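Local coordinates for protein GNAT family acetyltransferase (Mycobacterium smegmatis, PDB 6C30) that probably transfers an acetyl group from acetyl-coenzyme A to an amino group of its substrate, as a RimJ-type N-acetyltransferase of the GNAT family, at residues V26-W40 and P89-L102. Sequence-based numbering, arbitrary orientation. Where two conformers were deposited one is given.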
# COMPACT_ATOMS: atom_id res chain seq x y z
N VAL A 26 -0.55 8.98 -5.54
CA VAL A 26 -1.28 7.74 -5.30
C VAL A 26 -1.83 7.76 -3.87
O VAL A 26 -1.08 7.91 -2.91
CB VAL A 26 -0.37 6.50 -5.50
CG1 VAL A 26 -1.14 5.22 -5.22
CG2 VAL A 26 0.19 6.49 -6.93
N VAL A 27 -3.15 7.63 -3.75
CA VAL A 27 -3.77 7.62 -2.43
C VAL A 27 -4.50 6.31 -2.17
O VAL A 27 -5.05 5.70 -3.08
CB VAL A 27 -4.76 8.79 -2.25
CG1 VAL A 27 -4.03 10.13 -2.30
CG2 VAL A 27 -5.88 8.71 -3.28
N GLY A 28 -4.49 5.86 -0.92
CA GLY A 28 -5.18 4.64 -0.56
C GLY A 28 -5.49 4.66 0.93
O GLY A 28 -4.95 5.51 1.67
N LEU A 29 -6.36 3.75 1.35
CA LEU A 29 -6.68 3.53 2.77
C LEU A 29 -6.22 2.15 3.19
O LEU A 29 -6.44 1.18 2.45
CB LEU A 29 -8.18 3.65 3.05
CG LEU A 29 -8.90 4.94 2.63
CD1 LEU A 29 -10.36 4.90 3.07
CD2 LEU A 29 -8.18 6.15 3.24
N ARG A 30 -5.63 2.03 4.37
CA ARG A 30 -5.33 0.71 4.90
C ARG A 30 -5.41 0.76 6.43
O ARG A 30 -5.41 1.84 7.01
CB ARG A 30 -3.96 0.20 4.40
CG ARG A 30 -2.79 1.16 4.58
CD ARG A 30 -2.23 1.07 5.98
NE ARG A 30 -1.08 1.96 6.15
CZ ARG A 30 -0.58 2.31 7.33
NH1 ARG A 30 -1.12 1.84 8.44
NH2 ARG A 30 0.47 3.12 7.39
N PRO A 31 -5.49 -0.41 7.10
CA PRO A 31 -5.68 -0.39 8.56
C PRO A 31 -4.56 0.27 9.35
O PRO A 31 -3.39 0.13 9.00
CB PRO A 31 -5.75 -1.88 8.91
CG PRO A 31 -6.30 -2.53 7.67
CD PRO A 31 -5.64 -1.77 6.54
N VAL A 32 -4.90 0.97 10.42
CA VAL A 32 -3.90 1.40 11.40
C VAL A 32 -3.08 0.20 11.88
O VAL A 32 -3.60 -0.93 11.97
CB VAL A 32 -4.53 2.09 12.65
CG1 VAL A 32 -5.16 3.43 12.29
CG2 VAL A 32 -5.54 1.18 13.33
N ARG A 33 -1.82 0.44 12.19
CA ARG A 33 -0.98 -0.62 12.72
C ARG A 33 0.05 -0.05 13.68
O ARG A 33 0.30 1.17 13.69
CB ARG A 33 -0.31 -1.41 11.59
CG ARG A 33 0.64 -0.58 10.76
CD ARG A 33 1.12 -1.38 9.53
NE ARG A 33 1.82 -0.49 8.62
CZ ARG A 33 1.61 -0.40 7.31
NH1 ARG A 33 0.71 -1.16 6.69
NH2 ARG A 33 2.31 0.47 6.62
N MET A 34 0.65 -0.92 14.49
CA MET A 34 1.57 -0.45 15.53
C MET A 34 2.77 0.32 14.99
O MET A 34 3.22 1.28 15.62
CB MET A 34 2.07 -1.64 16.38
CG MET A 34 0.97 -2.32 17.16
SD MET A 34 0.26 -1.21 18.39
CE MET A 34 -1.14 -2.16 18.94
N ARG A 35 3.26 -0.05 13.81
CA ARG A 35 4.42 0.62 13.24
C ARG A 35 4.13 2.06 12.81
O ARG A 35 5.05 2.79 12.45
CB ARG A 35 4.96 -0.18 12.05
CG ARG A 35 5.68 -1.46 12.44
CD ARG A 35 7.16 -1.35 12.11
NE ARG A 35 7.96 -2.42 12.69
CZ ARG A 35 8.23 -3.57 12.09
NH1 ARG A 35 7.73 -3.84 10.88
NH2 ARG A 35 8.99 -4.47 12.70
N ASP A 36 2.87 2.48 12.89
CA ASP A 36 2.55 3.87 12.58
C ASP A 36 2.93 4.85 13.68
O ASP A 36 2.78 6.05 13.50
CB ASP A 36 1.05 4.02 12.31
CG ASP A 36 0.62 3.37 11.01
OD1 ASP A 36 1.43 3.40 10.04
OD2 ASP A 36 -0.51 2.84 10.96
N ALA A 37 3.42 4.36 14.83
CA ALA A 37 3.66 5.23 15.98
C ALA A 37 4.53 6.42 15.62
O ALA A 37 4.21 7.56 15.99
CB ALA A 37 4.28 4.46 17.13
N ALA A 38 5.63 6.19 14.91
CA ALA A 38 6.56 7.28 14.67
C ALA A 38 5.97 8.38 13.80
O ALA A 38 6.09 9.57 14.14
CB ALA A 38 7.85 6.75 14.04
N ALA A 39 5.30 8.01 12.71
CA ALA A 39 4.74 9.01 11.82
C ALA A 39 3.54 9.71 12.45
O ALA A 39 3.43 10.95 12.39
CB ALA A 39 4.33 8.38 10.50
N TRP A 40 2.65 8.93 13.06
CA TRP A 40 1.50 9.51 13.75
C TRP A 40 1.95 10.52 14.79
O TRP A 40 1.46 11.65 14.84
CB TRP A 40 0.68 8.39 14.40
CG TRP A 40 -0.39 8.83 15.33
CD1 TRP A 40 -1.68 9.17 15.02
CD2 TRP A 40 -0.29 8.91 16.76
NE1 TRP A 40 -2.38 9.48 16.17
CE2 TRP A 40 -1.55 9.31 17.25
CE3 TRP A 40 0.74 8.67 17.68
CZ2 TRP A 40 -1.80 9.49 18.61
CZ3 TRP A 40 0.49 8.83 19.03
CH2 TRP A 40 -0.78 9.24 19.48
N PRO A 89 -10.86 1.75 11.49
CA PRO A 89 -9.82 2.77 11.62
C PRO A 89 -8.75 2.65 10.53
O PRO A 89 -7.87 1.80 10.60
CB PRO A 89 -9.24 2.49 13.01
CG PRO A 89 -9.41 0.99 13.18
CD PRO A 89 -10.71 0.65 12.46
N PHE A 90 -8.83 3.52 9.52
CA PHE A 90 -7.86 3.52 8.44
C PHE A 90 -6.82 4.62 8.56
O PHE A 90 -7.04 5.67 9.18
CB PHE A 90 -8.55 3.69 7.08
CG PHE A 90 -9.48 2.58 6.70
CD1 PHE A 90 -8.98 1.41 6.15
CD2 PHE A 90 -10.86 2.73 6.82
CE1 PHE A 90 -9.84 0.38 5.76
CE2 PHE A 90 -11.73 1.71 6.44
CZ PHE A 90 -11.22 0.53 5.91
N VAL A 91 -5.70 4.37 7.90
CA VAL A 91 -4.67 5.37 7.64
C VAL A 91 -4.81 5.81 6.19
O VAL A 91 -5.08 4.98 5.30
CB VAL A 91 -3.26 4.79 7.89
CG1 VAL A 91 -2.17 5.67 7.29
CG2 VAL A 91 -3.05 4.58 9.39
N ILE A 92 -4.66 7.11 5.97
CA ILE A 92 -4.58 7.65 4.61
C ILE A 92 -3.13 7.62 4.18
O ILE A 92 -2.26 8.20 4.85
CB ILE A 92 -5.12 9.09 4.52
CG1 ILE A 92 -6.52 9.20 5.11
CG2 ILE A 92 -5.06 9.59 3.06
CD1 ILE A 92 -6.97 10.65 5.32
N GLU A 93 -2.86 6.93 3.07
CA GLU A 93 -1.52 6.90 2.48
C GLU A 93 -1.44 7.79 1.25
O GLU A 93 -2.35 7.79 0.43
CB GLU A 93 -1.11 5.48 2.08
CG GLU A 93 -0.87 4.55 3.26
CD GLU A 93 -0.26 3.22 2.85
OE1 GLU A 93 -0.26 2.90 1.63
OE2 GLU A 93 0.22 2.50 3.74
N LEU A 94 -0.35 8.54 1.16
CA LEU A 94 0.04 9.21 -0.08
C LEU A 94 1.37 8.61 -0.50
O LEU A 94 2.36 8.70 0.23
CB LEU A 94 0.17 10.72 0.12
CG LEU A 94 0.68 11.47 -1.10
CD1 LEU A 94 -0.35 11.47 -2.22
CD2 LEU A 94 1.07 12.89 -0.70
N ASP A 95 1.38 7.98 -1.68
CA ASP A 95 2.58 7.31 -2.19
C ASP A 95 3.18 6.40 -1.11
O ASP A 95 4.40 6.35 -0.88
CB ASP A 95 3.60 8.34 -2.71
CG ASP A 95 3.02 9.22 -3.82
OD1 ASP A 95 2.23 8.70 -4.63
OD2 ASP A 95 3.35 10.43 -3.85
N GLY A 96 2.29 5.68 -0.43
CA GLY A 96 2.68 4.71 0.57
C GLY A 96 2.96 5.25 1.96
O GLY A 96 3.18 4.46 2.88
N GLU A 97 2.97 6.57 2.13
CA GLU A 97 3.32 7.19 3.40
C GLU A 97 2.10 7.60 4.19
O GLU A 97 1.16 8.16 3.65
CB GLU A 97 4.21 8.42 3.18
CG GLU A 97 5.55 8.11 2.55
CD GLU A 97 6.45 9.33 2.45
OE1 GLU A 97 5.94 10.47 2.47
OE2 GLU A 97 7.69 9.14 2.36
N PHE A 98 2.13 7.32 5.49
CA PHE A 98 1.12 7.83 6.43
C PHE A 98 1.01 9.34 6.31
O PHE A 98 2.00 10.04 6.56
CB PHE A 98 1.54 7.43 7.85
CG PHE A 98 0.56 7.83 8.96
CD1 PHE A 98 -0.05 6.85 9.72
CD2 PHE A 98 0.33 9.16 9.29
CE1 PHE A 98 -0.92 7.18 10.76
CE2 PHE A 98 -0.54 9.49 10.34
CZ PHE A 98 -1.17 8.50 11.06
N VAL A 99 -0.17 9.85 5.94
CA VAL A 99 -0.36 11.31 5.91
C VAL A 99 -1.63 11.73 6.64
O VAL A 99 -2.01 12.90 6.59
CB VAL A 99 -0.40 11.87 4.46
CG1 VAL A 99 0.96 11.68 3.75
CG2 VAL A 99 -1.55 11.28 3.66
N GLY A 100 -2.29 10.80 7.32
CA GLY A 100 -3.46 11.14 8.10
C GLY A 100 -4.28 9.90 8.38
O GLY A 100 -3.81 8.77 8.15
N GLN A 101 -5.51 10.11 8.84
CA GLN A 101 -6.41 9.01 9.18
C GLN A 101 -7.79 9.25 8.62
O GLN A 101 -8.21 10.40 8.45
CB GLN A 101 -6.50 8.82 10.69
CG GLN A 101 -5.29 8.15 11.31
CD GLN A 101 -5.33 8.20 12.82
OE1 GLN A 101 -4.79 9.11 13.44
NE2 GLN A 101 -6.02 7.22 13.42
N LEU A 102 -8.48 8.15 8.36
CA LEU A 102 -9.87 8.12 7.93
C LEU A 102 -10.54 7.08 8.82
O LEU A 102 -10.23 5.89 8.73
CB LEU A 102 -9.97 7.75 6.44
CG LEU A 102 -11.30 7.80 5.68
CD1 LEU A 102 -12.28 6.72 6.15
CD2 LEU A 102 -11.91 9.20 5.75
O HOH W 1 -0.42 5.53 -1.33
O HOH W 2 2.55 3.27 5.39
O HOH W 3 1.06 0.01 3.94
O HOH W 4 -5.16 10.20 15.98
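Arg-30 and Val-91, a hydrogen-bonded pair of antiparallel strands 26-31 and 89-94, lie side by side, so the guanidinium presses one face on Val-91 CB; that of Arg-33 lies over the other. At the Arg-30 edge, NE forms a salt-bridged hydrogen bond of 2.8 Å to Glu-93 OE2, from above the carboxylate plane; NH1 and NH2 grip Asp-36 end-on, one oxygen each. The bend at chi2 (82°) lets the long arginine span both acids. Asp-36 OD2 also accepts from Arg-33 N, tying the loop to helix 37-46.

Phe-98 turns its ring to that helix, its CZ 3.8 Å from Trp-40 CB; small Ala-39 brings its CB within 4.0 Å of Phe-98 CB. On the other sheet face, branched Leu-29 lies beside Ile-92, Leu-29 CD2 3.9 Å from Ile-92 CG1.

Packing slackens toward the type I' turn 94-97: one water bridges Val-26 O and Gly-96 N, others join Glu-93 OE2 to Arg-30 and Arg-33. Asp-95 OD1 accepts from Val-26 N (2.9 Å), and OD2 salt-bridges Arg-35 of the second subunit.

Strand 26-31 sits between strands 17-22 and 89-94 of the GNAT sheet, with helix 130-143 against Val-27 and Ile-92 and helix 71-83 against Trp-40.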